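PDB 3TWO: mannitol dehydrogenase from Helicobacter pylori, which probably catalyses the zinc-dependent, reversible NADP(H)-linked interconversion of cinnamyl alcohols and their aldehydes, as a medium-chain alcohol dehydrogenase. Local coordinates for residues B[42-47]-B[51-56]; B[130-135]-B[325-330]; B[93-96]-B[100-103]; B[161-166]-B[291-296]. All blocks are in the same frame, centred on the assembly; numbering follows the deposited sequence.

Interaction 1. Residues B[42-47]-B[51-56]; sequences CHSDIH and SEWKEG. With ZN (zinc ion), chain G; NDP (NADPH dihydro-nicotinamide-adenine-dinucleotide phosphate), chain F.
H47 and E52 meet twice, once through backbone and once through side chains. E52 N donates to H47 O at 2.8 Å with an almost linear N-H...O angle of 174°; with the positive phi of S51 this fits a Schellman motif ending the helix. H47 ND1 donates to E52 OE1 at 2.9 Å. That bond is bent, and the carboxylate is turned 58° from the ring, its oxygen lying off the imidazole plane.

Aromatic packing adds the indole of W53. H47 CB sits over its five-membered ring, 3.7 Å from the centroid, a CH-pi contact, while the two rings lie nearly parallel but slid apart. CG of H47 stands beside its backbone N (chi1 -67°), which lays the imidazole between W53 on one face and H43 on the other, with its NE2 edge turned to the ribose.

Ligand bonds come third. H47 NE2 is 2.7 Å from O3D of NADPH and S44 OG 2.8 Å from O2D, so both hydroxyls of the nicotinamide ribose are held; H43 N donates to the phosphate oxygen O2N. C42 SG binds zinc at 2.5 Å, and H64 and C160 bind the same ion.

W53 NE1 is hydrogen-bonded to L266 O, and the indole meets F278 of the second subunit edge-to-face. From helix 43-49, I46 packs on helix 323-331; the loop holding E52 and W53 leads on to strand 65-73.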
# COMPACT_ATOMS: atom_id res chain seq x y z
N CYS B 42 1.06 25.37 -8.69
CA CYS B 42 1.30 24.10 -8.06
C CYS B 42 2.34 23.37 -8.96
O CYS B 42 2.38 23.60 -10.16
CB CYS B 42 -0.05 23.36 -8.09
SG CYS B 42 0.08 21.62 -7.57
N HIS B 43 3.12 22.45 -8.41
CA HIS B 43 4.06 21.66 -9.25
C HIS B 43 3.33 20.75 -10.28
O HIS B 43 3.91 20.38 -11.29
CB HIS B 43 5.03 20.82 -8.38
CG HIS B 43 6.38 20.58 -8.99
ND1 HIS B 43 6.56 19.90 -10.19
CD2 HIS B 43 7.63 20.82 -8.51
CE1 HIS B 43 7.86 19.81 -10.45
NE2 HIS B 43 8.53 20.34 -9.44
N SER B 44 2.08 20.40 -10.00
CA SER B 44 1.22 19.74 -11.02
C SER B 44 1.11 20.58 -12.27
O SER B 44 0.98 20.03 -13.40
CB SER B 44 -0.22 19.52 -10.47
OG SER B 44 -0.14 18.70 -9.31
N ASP B 45 1.14 21.91 -12.11
CA ASP B 45 1.08 22.80 -13.27
C ASP B 45 2.27 22.51 -14.24
O ASP B 45 2.14 22.49 -15.48
CB ASP B 45 1.11 24.27 -12.84
CG ASP B 45 -0.12 24.68 -12.01
OD1 ASP B 45 -1.14 23.95 -11.89
OD2 ASP B 45 -0.09 25.78 -11.45
N ILE B 46 3.43 22.30 -13.62
CA ILE B 46 4.67 22.13 -14.35
C ILE B 46 4.71 20.73 -14.98
O ILE B 46 5.09 20.61 -16.17
CB ILE B 46 5.88 22.23 -13.39
CG1 ILE B 46 5.89 23.58 -12.67
CG2 ILE B 46 7.19 22.01 -14.18
CD1 ILE B 46 6.95 23.66 -11.54
N HIS B 47 4.37 19.70 -14.19
CA HIS B 47 4.28 18.33 -14.70
C HIS B 47 3.34 18.31 -15.94
O HIS B 47 3.67 17.65 -16.97
CB HIS B 47 3.71 17.37 -13.64
CG HIS B 47 4.58 17.14 -12.42
ND1 HIS B 47 5.90 16.73 -12.50
CD2 HIS B 47 4.29 17.19 -11.09
CE1 HIS B 47 6.41 16.57 -11.28
NE2 HIS B 47 5.43 16.79 -10.41
N SER B 51 4.30 17.93 -20.06
CA SER B 51 4.02 16.55 -20.49
C SER B 51 4.84 15.49 -19.74
O SER B 51 5.35 14.56 -20.34
CB SER B 51 4.23 16.41 -22.03
OG SER B 51 3.26 17.26 -22.68
N GLU B 52 4.95 15.61 -18.42
CA GLU B 52 5.82 14.70 -17.65
C GLU B 52 5.06 13.46 -17.25
O GLU B 52 5.66 12.45 -16.86
CB GLU B 52 6.43 15.43 -16.42
CG GLU B 52 7.57 16.36 -16.89
CD GLU B 52 8.19 17.27 -15.78
OE1 GLU B 52 7.71 17.33 -14.62
OE2 GLU B 52 9.18 17.95 -16.11
N TRP B 53 3.73 13.55 -17.31
CA TRP B 53 2.85 12.45 -16.91
C TRP B 53 2.27 11.74 -18.12
O TRP B 53 2.04 10.56 -18.09
CB TRP B 53 1.69 12.98 -16.12
CG TRP B 53 2.02 13.54 -14.77
CD1 TRP B 53 3.13 13.26 -13.98
CD2 TRP B 53 1.21 14.45 -14.04
NE1 TRP B 53 3.05 13.98 -12.77
CE2 TRP B 53 1.88 14.70 -12.78
CE3 TRP B 53 -0.00 15.09 -14.30
CZ2 TRP B 53 1.35 15.58 -11.80
CZ3 TRP B 53 -0.55 15.97 -13.29
CH2 TRP B 53 0.14 16.18 -12.06
N LYS B 54 1.95 12.54 -19.13
CA LYS B 54 1.32 12.12 -20.35
C LYS B 54 1.48 13.28 -21.37
O LYS B 54 1.95 14.36 -21.04
CB LYS B 54 -0.18 11.85 -20.10
CG LYS B 54 -0.94 13.11 -19.65
CD LYS B 54 -2.43 12.82 -19.42
CE LYS B 54 -3.10 14.10 -19.04
NZ LYS B 54 -3.84 13.90 -17.77
N GLU B 55 1.01 13.04 -22.58
CA GLU B 55 0.99 14.00 -23.62
C GLU B 55 -0.03 15.08 -23.28
O GLU B 55 -1.19 14.78 -23.05
CB GLU B 55 0.58 13.26 -24.87
CG GLU B 55 1.71 12.48 -25.48
CD GLU B 55 2.62 13.42 -26.22
OE1 GLU B 55 3.64 13.87 -25.63
OE2 GLU B 55 2.29 13.75 -27.38
N GLY B 56 0.38 16.34 -23.26
CA GLY B 56 -0.56 17.39 -22.85
C GLY B 56 -1.48 17.87 -23.95
O GLY B 56 -1.25 17.68 -25.14
ZN ZN G . -2.30 20.86 -7.63
PA NDP F . 6.89 22.00 -5.08
O1A NDP F . 8.15 21.87 -5.82
O2A NDP F . 6.54 23.11 -4.02
O5B NDP F . 7.54 21.20 -3.81
C5B NDP F . 8.33 19.91 -3.98
C4B NDP F . 9.31 19.81 -2.82
O4B NDP F . 10.00 18.50 -2.66
C3B NDP F . 10.40 20.89 -3.00
O3B NDP F . 10.56 21.58 -1.70
C2B NDP F . 11.66 20.05 -3.35
O2B NDP F . 12.79 20.77 -2.83
C1B NDP F . 11.45 18.79 -2.48
N9A NDP F . 12.04 17.56 -3.06
C8A NDP F . 12.17 17.31 -4.39
N7A NDP F . 12.69 16.10 -4.50
C5A NDP F . 12.88 15.59 -3.28
C6A NDP F . 13.38 14.39 -2.82
N6A NDP F . 13.83 13.39 -3.64
N1A NDP F . 13.43 14.24 -1.50
C2A NDP F . 13.01 15.15 -0.64
N3A NDP F . 12.51 16.29 -1.06
C4A NDP F . 12.46 16.53 -2.38
O3 NDP F . 5.81 20.85 -5.26
PN NDP F . 4.37 20.88 -4.78
O1N NDP F . 4.27 20.84 -3.30
O2N NDP F . 3.44 21.89 -5.49
O5D NDP F . 3.86 19.50 -5.35
C5D NDP F . 4.69 18.27 -5.04
C4D NDP F . 4.17 17.03 -5.88
O4D NDP F . 2.82 16.89 -5.41
C3D NDP F . 4.11 17.23 -7.42
O3D NDP F . 4.51 15.98 -8.05
C2D NDP F . 2.62 17.58 -7.62
O2D NDP F . 2.20 17.19 -8.88
C1D NDP F . 1.97 16.64 -6.57
N1N NDP F . 0.54 16.97 -6.25
C2N NDP F . -0.36 15.89 -6.10
C3N NDP F . -1.69 16.13 -5.80
C7N NDP F . -2.62 14.94 -5.55
O7N NDP F . -2.15 13.83 -5.23
N7N NDP F . -3.90 15.25 -5.45
C4N NDP F . -2.15 17.46 -5.68
C5N NDP F . -1.25 18.55 -5.80
C6N NDP F . 0.08 18.32 -6.09
P2B NDP F . 14.14 20.93 -3.61
O1X NDP F . 14.45 22.54 -3.53
O2X NDP F . 15.15 20.02 -3.05
O3X NDP F . 13.84 20.63 -5.14

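Interaction 2. Residues B[130-135]-B[325-330]; sequences GGYSNN and TAYHNL. With NDP (NADPH dihydro-nicotinamide-adenine-dinucleotide phosphate), chain F.
Y132 and Y327 touch although their backbones stay far apart: the nearest CA pair, Y132 to A326, is 13.1 Å apart. Residues 130-135, in the loop before strand 135-139, have Y132 at the centre of an inverse gamma turn; the contact ties them to helix 323-331. Both tyrosines point their CB toward the opposing segment, and the gap is bridged by the lengths of their side chains.

The phenols arrive from opposite directions and join hydroxyl to hydroxyl, Y132 OH to Y327 OH at 2.8 Å, a hydrogen bond in which either may donate. They do not stack. Each hydroxyl lies near the plane of the other ring at its edge; Y327 OH is 3.3 Å from Y132 CE2. One turn further along the helix, L330 CD2 lies 3.6 Å from the pyrophosphate oxygen O1A of NADPH. F17 meets the Y327 ring edge-to-face.

Y132 OH also makes a weak hydrogen bond to D45 OD2, the oxygen that accepts from C42 N. The buried hydroxyl pair therefore connects to a carboxylate that could draw the Y132 proton toward D45, and through it to the backbone of a zinc ligand.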
# COMPACT_ATOMS: atom_id res chain seq x y z
N GLY B 130 -7.19 26.83 -17.35
CA GLY B 130 -7.03 26.98 -15.91
C GLY B 130 -7.02 28.39 -15.35
O GLY B 130 -7.58 29.35 -15.96
N GLY B 131 -6.32 28.51 -14.22
CA GLY B 131 -6.38 29.68 -13.39
C GLY B 131 -5.37 30.75 -13.68
O GLY B 131 -5.49 31.84 -13.10
N TYR B 132 -4.38 30.51 -14.58
CA TYR B 132 -3.46 31.63 -14.97
C TYR B 132 -4.15 32.59 -15.95
O TYR B 132 -3.70 32.77 -17.06
CB TYR B 132 -2.13 31.17 -15.65
CG TYR B 132 -1.24 30.20 -14.92
CD1 TYR B 132 -1.42 29.89 -13.55
CD2 TYR B 132 -0.18 29.62 -15.59
CE1 TYR B 132 -0.57 28.95 -12.88
CE2 TYR B 132 0.73 28.70 -14.90
CZ TYR B 132 0.51 28.37 -13.57
OH TYR B 132 1.34 27.43 -12.96
N SER B 133 -5.28 33.15 -15.55
CA SER B 133 -6.14 33.88 -16.49
C SER B 133 -6.98 34.85 -15.68
O SER B 133 -6.99 34.78 -14.43
CB SER B 133 -7.03 32.90 -17.25
OG SER B 133 -7.99 32.26 -16.41
N ASN B 134 -7.75 35.72 -16.36
CA ASN B 134 -8.44 36.79 -15.66
C ASN B 134 -9.81 36.40 -15.16
O ASN B 134 -10.40 37.12 -14.35
CB ASN B 134 -8.50 38.09 -16.51
CG ASN B 134 -9.30 37.93 -17.81
OD1 ASN B 134 -9.77 38.92 -18.41
ND2 ASN B 134 -9.44 36.72 -18.27
N ASN B 135 -10.35 35.28 -15.65
CA ASN B 135 -11.67 34.87 -15.20
C ASN B 135 -11.84 33.38 -15.45
O ASN B 135 -11.00 32.78 -16.13
CB ASN B 135 -12.78 35.71 -15.91
CG ASN B 135 -12.84 35.49 -17.41
OD1 ASN B 135 -12.66 34.37 -17.90
ND2 ASN B 135 -13.14 36.56 -18.16
N THR B 325 10.22 31.97 -14.84
CA THR B 325 11.14 32.01 -13.73
C THR B 325 10.72 31.18 -12.54
O THR B 325 11.50 30.41 -12.02
CB THR B 325 11.40 33.48 -13.34
OG1 THR B 325 12.04 34.08 -14.48
CG2 THR B 325 12.33 33.55 -12.07
N ALA B 326 9.46 31.27 -12.12
CA ALA B 326 8.93 30.42 -11.03
C ALA B 326 9.17 28.90 -11.34
O ALA B 326 9.67 28.17 -10.47
CB ALA B 326 7.45 30.68 -10.77
N TYR B 327 8.80 28.46 -12.55
CA TYR B 327 8.93 27.04 -12.96
C TYR B 327 10.43 26.64 -12.95
O TYR B 327 10.78 25.57 -12.49
CB TYR B 327 8.38 26.85 -14.38
CG TYR B 327 6.88 26.66 -14.53
CD1 TYR B 327 5.97 27.25 -13.64
CD2 TYR B 327 6.37 25.85 -15.57
CE1 TYR B 327 4.59 27.06 -13.78
CE2 TYR B 327 4.99 25.65 -15.73
CZ TYR B 327 4.12 26.28 -14.85
OH TYR B 327 2.79 26.09 -14.99
N HIS B 328 11.29 27.48 -13.47
CA HIS B 328 12.72 27.20 -13.36
C HIS B 328 13.11 26.95 -11.88
O HIS B 328 13.72 25.93 -11.54
CB HIS B 328 13.57 28.38 -13.88
CG HIS B 328 15.03 28.20 -13.60
ND1 HIS B 328 15.83 27.38 -14.36
CD2 HIS B 328 15.82 28.66 -12.59
CE1 HIS B 328 17.06 27.35 -13.87
NE2 HIS B 328 17.08 28.13 -12.80
N ASN B 329 12.73 27.89 -11.01
CA ASN B 329 13.12 27.83 -9.60
C ASN B 329 12.60 26.58 -8.97
O ASN B 329 13.33 25.91 -8.24
CB ASN B 329 12.58 29.04 -8.90
CG ASN B 329 13.43 30.26 -9.16
OD1 ASN B 329 14.52 30.13 -9.70
ND2 ASN B 329 12.98 31.43 -8.71
N LEU B 330 11.37 26.22 -9.32
CA LEU B 330 10.71 25.03 -8.78
C LEU B 330 11.33 23.73 -9.26
O LEU B 330 11.16 22.68 -8.64
CB LEU B 330 9.20 25.07 -9.09
CG LEU B 330 8.36 26.00 -8.17
CD1 LEU B 330 7.01 26.36 -8.84
CD2 LEU B 330 8.16 25.39 -6.67
PA NDP F . 6.89 22.00 -5.08
O1A NDP F . 8.15 21.87 -5.82
O2A NDP F . 6.54 23.11 -4.02
O5B NDP F . 7.54 21.20 -3.81
C5B NDP F . 8.33 19.91 -3.98
C4B NDP F . 9.31 19.81 -2.82
O4B NDP F . 10.00 18.50 -2.66
C3B NDP F . 10.40 20.89 -3.00
O3B NDP F . 10.56 21.58 -1.70
C2B NDP F . 11.66 20.05 -3.35
O2B NDP F . 12.79 20.77 -2.83
C1B NDP F . 11.45 18.79 -2.48
N9A NDP F . 12.04 17.56 -3.06
C8A NDP F . 12.17 17.31 -4.39
N7A NDP F . 12.69 16.10 -4.50
C5A NDP F . 12.88 15.59 -3.28
C6A NDP F . 13.38 14.39 -2.82
N6A NDP F . 13.83 13.39 -3.64
N1A NDP F . 13.43 14.24 -1.50
C2A NDP F . 13.01 15.15 -0.64
N3A NDP F . 12.51 16.29 -1.06
C4A NDP F . 12.46 16.53 -2.38
O3 NDP F . 5.81 20.85 -5.26
PN NDP F . 4.37 20.88 -4.78
O1N NDP F . 4.27 20.84 -3.30
O2N NDP F . 3.44 21.89 -5.49
O5D NDP F . 3.86 19.50 -5.35
C5D NDP F . 4.69 18.27 -5.04
C4D NDP F . 4.17 17.03 -5.88
O4D NDP F . 2.82 16.89 -5.41
C3D NDP F . 4.11 17.23 -7.42
O3D NDP F . 4.51 15.98 -8.05
C2D NDP F . 2.62 17.58 -7.62
O2D NDP F . 2.20 17.19 -8.88
C1D NDP F . 1.97 16.64 -6.57
N1N NDP F . 0.54 16.97 -6.25
C2N NDP F . -0.36 15.89 -6.10
C3N NDP F . -1.69 16.13 -5.80
C7N NDP F . -2.62 14.94 -5.55
O7N NDP F . -2.15 13.83 -5.23
N7N NDP F . -3.90 15.25 -5.45
C4N NDP F . -2.15 17.46 -5.68
C5N NDP F . -1.25 18.55 -5.80
C6N NDP F . 0.08 18.32 -6.09
P2B NDP F . 14.14 20.93 -3.61
O1X NDP F . 14.45 22.54 -3.53
O2X NDP F . 15.15 20.02 -3.05
O3X NDP F . 13.84 20.63 -5.14

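Interaction 3. Residues B[93-96]-B[100-103]; sequences NSCK and PCKE. With ZN (zinc ion), chain H.
C95 and C101 share a zinc ion, which lies 2.4 Å from both C95 SG and C101 SG. The S-Zn-S angle is about 120°, wider than tetrahedral, and C95 SG and C101 SG are 4.2 Å apart. C98 and C109 complete a four-cysteine site.

Around the first shell, the sulfur of C101 is the more heavily attended of the two across this contact. K96 N donates to C101 SG at 3.2 Å with an N-H...S angle of 150°. S94 OG approaches C101 SG to 3.1 Å, though its hydrogen-bond partner is Y142 OH. The torsions serve this grouping: SG of C101 lies beside its backbone N and reaches from helix 99-102 toward the loop, while SG of C95 sits between its own backbone N and carbonyl carbon (chi1 82°) and turns to the metal.

Further out, K96 has its amide turned to C101 SG, while its side chain leaves on the side away from helix 99-102 and folds back over the preceding residues. There K96 NZ donates to N93 OD1 in the amide plane and to S94 O nearly along the carbonyl direction, tying the loop together. The bent side chain of K102 brings CE near K96 O on the exposed side.

The site resembles the structural zinc lobe of alcohol dehydrogenases. Zinc-bound thiolates carry negative charge, and the N-H of K96 would be expected to disperse part of that on C101, while zinc cross-links the loop to the short helix.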
# COMPACT_ATOMS: atom_id res chain seq x y z
N ASN B 93 -16.23 20.33 -12.65
CA ASN B 93 -17.48 19.60 -13.00
C ASN B 93 -17.28 18.10 -12.83
O ASN B 93 -16.12 17.66 -12.76
CB ASN B 93 -17.90 19.90 -14.44
CG ASN B 93 -19.41 20.08 -14.56
OD1 ASN B 93 -20.15 19.59 -13.72
ND2 ASN B 93 -19.86 20.88 -15.55
N SER B 94 -18.40 17.34 -12.72
CA SER B 94 -18.41 15.87 -12.67
C SER B 94 -19.82 15.39 -12.99
O SER B 94 -20.69 16.22 -13.21
CB SER B 94 -17.93 15.33 -11.31
OG SER B 94 -18.81 15.69 -10.24
N CYS B 95 -20.07 14.08 -12.97
CA CYS B 95 -21.32 13.58 -13.62
C CYS B 95 -22.49 13.73 -12.64
O CYS B 95 -23.63 13.85 -13.06
CB CYS B 95 -21.21 12.11 -14.11
SG CYS B 95 -21.48 10.89 -12.76
N LYS B 96 -22.17 13.76 -11.34
CA LYS B 96 -23.17 14.01 -10.29
C LYS B 96 -24.13 12.82 -10.19
O LYS B 96 -25.17 12.92 -9.55
CB LYS B 96 -23.97 15.33 -10.51
CG LYS B 96 -23.18 16.60 -10.91
CD LYS B 96 -24.17 17.74 -11.28
CE LYS B 96 -23.51 18.97 -11.95
NZ LYS B 96 -22.68 18.55 -13.16
N PRO B 100 -18.67 7.75 -6.73
CA PRO B 100 -17.80 8.78 -6.15
C PRO B 100 -18.48 10.17 -6.02
O PRO B 100 -18.24 10.84 -5.00
CB PRO B 100 -16.61 8.82 -7.10
CG PRO B 100 -16.55 7.48 -7.69
CD PRO B 100 -17.94 6.90 -7.70
N CYS B 101 -19.28 10.60 -7.00
CA CYS B 101 -19.94 11.89 -6.92
C CYS B 101 -20.87 11.92 -5.73
O CYS B 101 -20.92 12.95 -5.04
CB CYS B 101 -20.74 12.25 -8.19
SG CYS B 101 -19.68 12.83 -9.56
N LYS B 102 -21.61 10.81 -5.51
CA LYS B 102 -22.56 10.75 -4.40
C LYS B 102 -21.83 10.72 -3.03
O LYS B 102 -22.32 11.29 -2.07
CB LYS B 102 -23.51 9.58 -4.54
CG LYS B 102 -24.82 9.94 -5.33
CD LYS B 102 -24.63 10.88 -6.59
CE LYS B 102 -25.86 10.80 -7.47
NZ LYS B 102 -27.11 10.78 -6.68
N GLU B 103 -20.64 10.11 -2.97
CA GLU B 103 -19.85 10.12 -1.75
C GLU B 103 -18.96 11.39 -1.60
O GLU B 103 -18.04 11.43 -0.78
CB GLU B 103 -19.06 8.82 -1.63
CG GLU B 103 -20.05 7.69 -1.38
CD GLU B 103 -19.45 6.30 -1.45
OE1 GLU B 103 -18.32 6.13 -1.96
OE2 GLU B 103 -20.12 5.35 -0.98
ZN ZN H . -19.66 11.09 -11.26

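Interaction 4. Residues B[161-166]-B[291-296]; sequences AGITTY and SLIGGI. With NDP (NADPH dihydro-nicotinamide-adenine-dinucleotide phosphate), chain F.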
# COMPACT_ATOMS: atom_id res chain seq x y z
N ALA B 161 -2.93 22.71 -2.70
CA ALA B 161 -2.01 22.37 -1.57
C ALA B 161 -2.68 22.11 -0.23
O ALA B 161 -2.32 21.15 0.50
CB ALA B 161 -0.93 23.48 -1.40
N GLY B 162 -3.62 22.97 0.13
CA GLY B 162 -4.36 22.82 1.40
C GLY B 162 -5.20 21.53 1.45
O GLY B 162 -4.94 20.70 2.28
N ILE B 163 -6.18 21.35 0.56
CA ILE B 163 -6.97 20.10 0.60
C ILE B 163 -6.13 18.80 0.43
O ILE B 163 -6.40 17.81 1.08
CB ILE B 163 -8.15 20.06 -0.39
CG1 ILE B 163 -8.96 18.77 -0.12
CG2 ILE B 163 -7.65 20.10 -1.94
CD1 ILE B 163 -9.60 18.70 1.26
N THR B 164 -5.13 18.82 -0.45
CA THR B 164 -4.43 17.61 -0.80
C THR B 164 -3.68 17.05 0.41
O THR B 164 -3.45 15.82 0.50
CB THR B 164 -3.46 17.80 -1.98
OG1 THR B 164 -4.20 18.19 -3.16
CG2 THR B 164 -2.70 16.48 -2.29
N THR B 165 -3.34 17.93 1.35
CA THR B 165 -2.56 17.48 2.47
C THR B 165 -3.46 17.37 3.67
O THR B 165 -3.26 16.46 4.47
CB THR B 165 -1.45 18.47 2.79
OG1 THR B 165 -2.04 19.75 2.94
CG2 THR B 165 -0.43 18.53 1.60
N TYR B 166 -4.45 18.28 3.80
CA TYR B 166 -5.43 18.17 4.85
C TYR B 166 -6.13 16.75 4.82
O TYR B 166 -6.32 16.09 5.86
CB TYR B 166 -6.49 19.25 4.64
CG TYR B 166 -7.62 19.29 5.66
CD1 TYR B 166 -7.46 19.90 6.92
CD2 TYR B 166 -8.88 18.75 5.34
CE1 TYR B 166 -8.55 19.98 7.84
CE2 TYR B 166 -9.95 18.80 6.25
CZ TYR B 166 -9.78 19.43 7.47
OH TYR B 166 -10.83 19.43 8.35
N SER B 291 -3.55 9.42 -2.21
CA SER B 291 -4.64 10.39 -1.97
C SER B 291 -4.64 11.39 -3.15
O SER B 291 -3.57 11.81 -3.57
CB SER B 291 -4.44 11.15 -0.65
OG SER B 291 -5.67 11.70 -0.23
N LEU B 292 -5.82 11.68 -3.68
CA LEU B 292 -6.00 12.56 -4.80
C LEU B 292 -6.85 13.75 -4.32
O LEU B 292 -8.07 13.59 -4.06
CB LEU B 292 -6.69 11.84 -5.96
CG LEU B 292 -6.89 12.70 -7.24
CD1 LEU B 292 -5.60 13.23 -7.80
CD2 LEU B 292 -7.67 11.86 -8.25
N ILE B 293 -6.22 14.92 -4.21
CA ILE B 293 -6.94 16.18 -3.95
C ILE B 293 -7.94 15.98 -2.80
O ILE B 293 -7.57 15.54 -1.71
CB ILE B 293 -7.71 16.62 -5.24
CG1 ILE B 293 -6.77 16.71 -6.41
CG2 ILE B 293 -8.18 18.04 -5.09
CD1 ILE B 293 -5.80 17.83 -6.16
N GLY B 294 -9.20 16.32 -3.05
CA GLY B 294 -10.29 16.02 -2.12
C GLY B 294 -11.57 16.39 -2.82
O GLY B 294 -11.55 17.05 -3.86
N GLY B 295 -12.67 15.96 -2.27
CA GLY B 295 -13.99 16.36 -2.73
C GLY B 295 -14.35 17.80 -2.42
O GLY B 295 -13.68 18.45 -1.66
N ILE B 296 -15.42 18.29 -3.07
CA ILE B 296 -15.90 19.67 -2.83
C ILE B 296 -16.24 19.93 -1.34
O ILE B 296 -15.78 20.91 -0.70
CB ILE B 296 -17.09 19.97 -3.74
CG1 ILE B 296 -16.60 20.02 -5.21
CG2 ILE B 296 -17.80 21.26 -3.31
CD1 ILE B 296 -15.41 21.09 -5.49
PA NDP F . 6.89 22.00 -5.08
O1A NDP F . 8.15 21.87 -5.82
O2A NDP F . 6.54 23.11 -4.02
O5B NDP F . 7.54 21.20 -3.81
C5B NDP F . 8.33 19.91 -3.98
C4B NDP F . 9.31 19.81 -2.82
O4B NDP F . 10.00 18.50 -2.66
C3B NDP F . 10.40 20.89 -3.00
O3B NDP F . 10.56 21.58 -1.70
C2B NDP F . 11.66 20.05 -3.35
O2B NDP F . 12.79 20.77 -2.83
C1B NDP F . 11.45 18.79 -2.48
N9A NDP F . 12.04 17.56 -3.06
C8A NDP F . 12.17 17.31 -4.39
N7A NDP F . 12.69 16.10 -4.50
C5A NDP F . 12.88 15.59 -3.28
C6A NDP F . 13.38 14.39 -2.82
N6A NDP F . 13.83 13.39 -3.64
N1A NDP F . 13.43 14.24 -1.50
C2A NDP F . 13.01 15.15 -0.64
N3A NDP F . 12.51 16.29 -1.06
C4A NDP F . 12.46 16.53 -2.38
O3 NDP F . 5.81 20.85 -5.26
PN NDP F . 4.37 20.88 -4.78
O1N NDP F . 4.27 20.84 -3.30
O2N NDP F . 3.44 21.89 -5.49
O5D NDP F . 3.86 19.50 -5.35
C5D NDP F . 4.69 18.27 -5.04
C4D NDP F . 4.17 17.03 -5.88
O4D NDP F . 2.82 16.89 -5.41
C3D NDP F . 4.11 17.23 -7.42
O3D NDP F . 4.51 15.98 -8.05
C2D NDP F . 2.62 17.58 -7.62
O2D NDP F . 2.20 17.19 -8.88
C1D NDP F . 1.97 16.64 -6.57
N1N NDP F . 0.54 16.97 -6.25
C2N NDP F . -0.36 15.89 -6.10
C3N NDP F . -1.69 16.13 -5.80
C7N NDP F . -2.62 14.94 -5.55
O7N NDP F . -2.15 13.83 -5.23
N7N NDP F . -3.90 15.25 -5.45
C4N NDP F . -2.15 17.46 -5.68
C5N NDP F . -1.25 18.55 -5.80
C6N NDP F . 0.08 18.32 -6.09
P2B NDP F . 14.14 20.93 -3.61
O1X NDP F . 14.45 22.54 -3.53
O2X NDP F . 15.15 20.02 -3.05
O3X NDP F . 13.84 20.63 -5.14
O HOH W 1 -5.18 14.27 -1.12
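T164 and I293 converge on the nicotinamide end of NADPH. Methyl CG2 of T164 lies above one face of the dihydropyridine ring, offset past the rim on the C3N-C4N side, 3.6 Å from C4N, with T164 OG1 approaching the same carbon at 3.3 Å; over the opposite face, nearer C6N, lies S44 OG. The carboxamide is likewise flanked: T164 CG2 on one face, L292 CD1 on the other, 3.5 Å from N7N. At its edge, I293 CD1 comes in nearly in plane, 3.3 Å from N7N, and I293 N is 2.7 Å from N7N.

I293 CD1 also touches T164 OG1 at 3.4 Å, the hydroxyl itself being bonded to C160 O. This contact joins helix 158-171, whose first turn holds the zinc ligand C160, to the loop leaving strand 287-290, an edge strand, within this chain, of the parallel Rossmann sheet.

Farther from the cofactor, packing is apolar. I163 holds CG1 anti to its backbone N (chi1 -174°), and this branch lies against G294 CA at 3.7 Å, while its CG2 meets CG2 of I293. No direct hydrogen bond crosses; one water donates to T164 O and I293 O and accepts from S291 OG. L292 packs on I281 of the second subunit.

How the interactions relate
Interactions 1, 2 and 4 all touch NADPH, but at different places: interaction 1 holds ribose and phosphate beside the zinc bound by C42, H64 and C160, probably the catalytic one as in related alcohol dehydrogenases; interaction 2 reaches the pyrophosphate through L330, and interaction 4 encloses the nicotinamide. Interactions 1 and 2 touch directly, with D45 CB 3.3 Å from Y327 OH and I46 CD1 packed 3.6 Å from L330 CB. Interaction 4 approaches interaction 1 to about 6 Å between nearest atoms, with the nicotinamide between T164 and S44. Interaction 3 surrounds the second, four-cysteine zinc; its centre is about 24 Å from that of interaction 1 and about 16 Å from that of interaction 4.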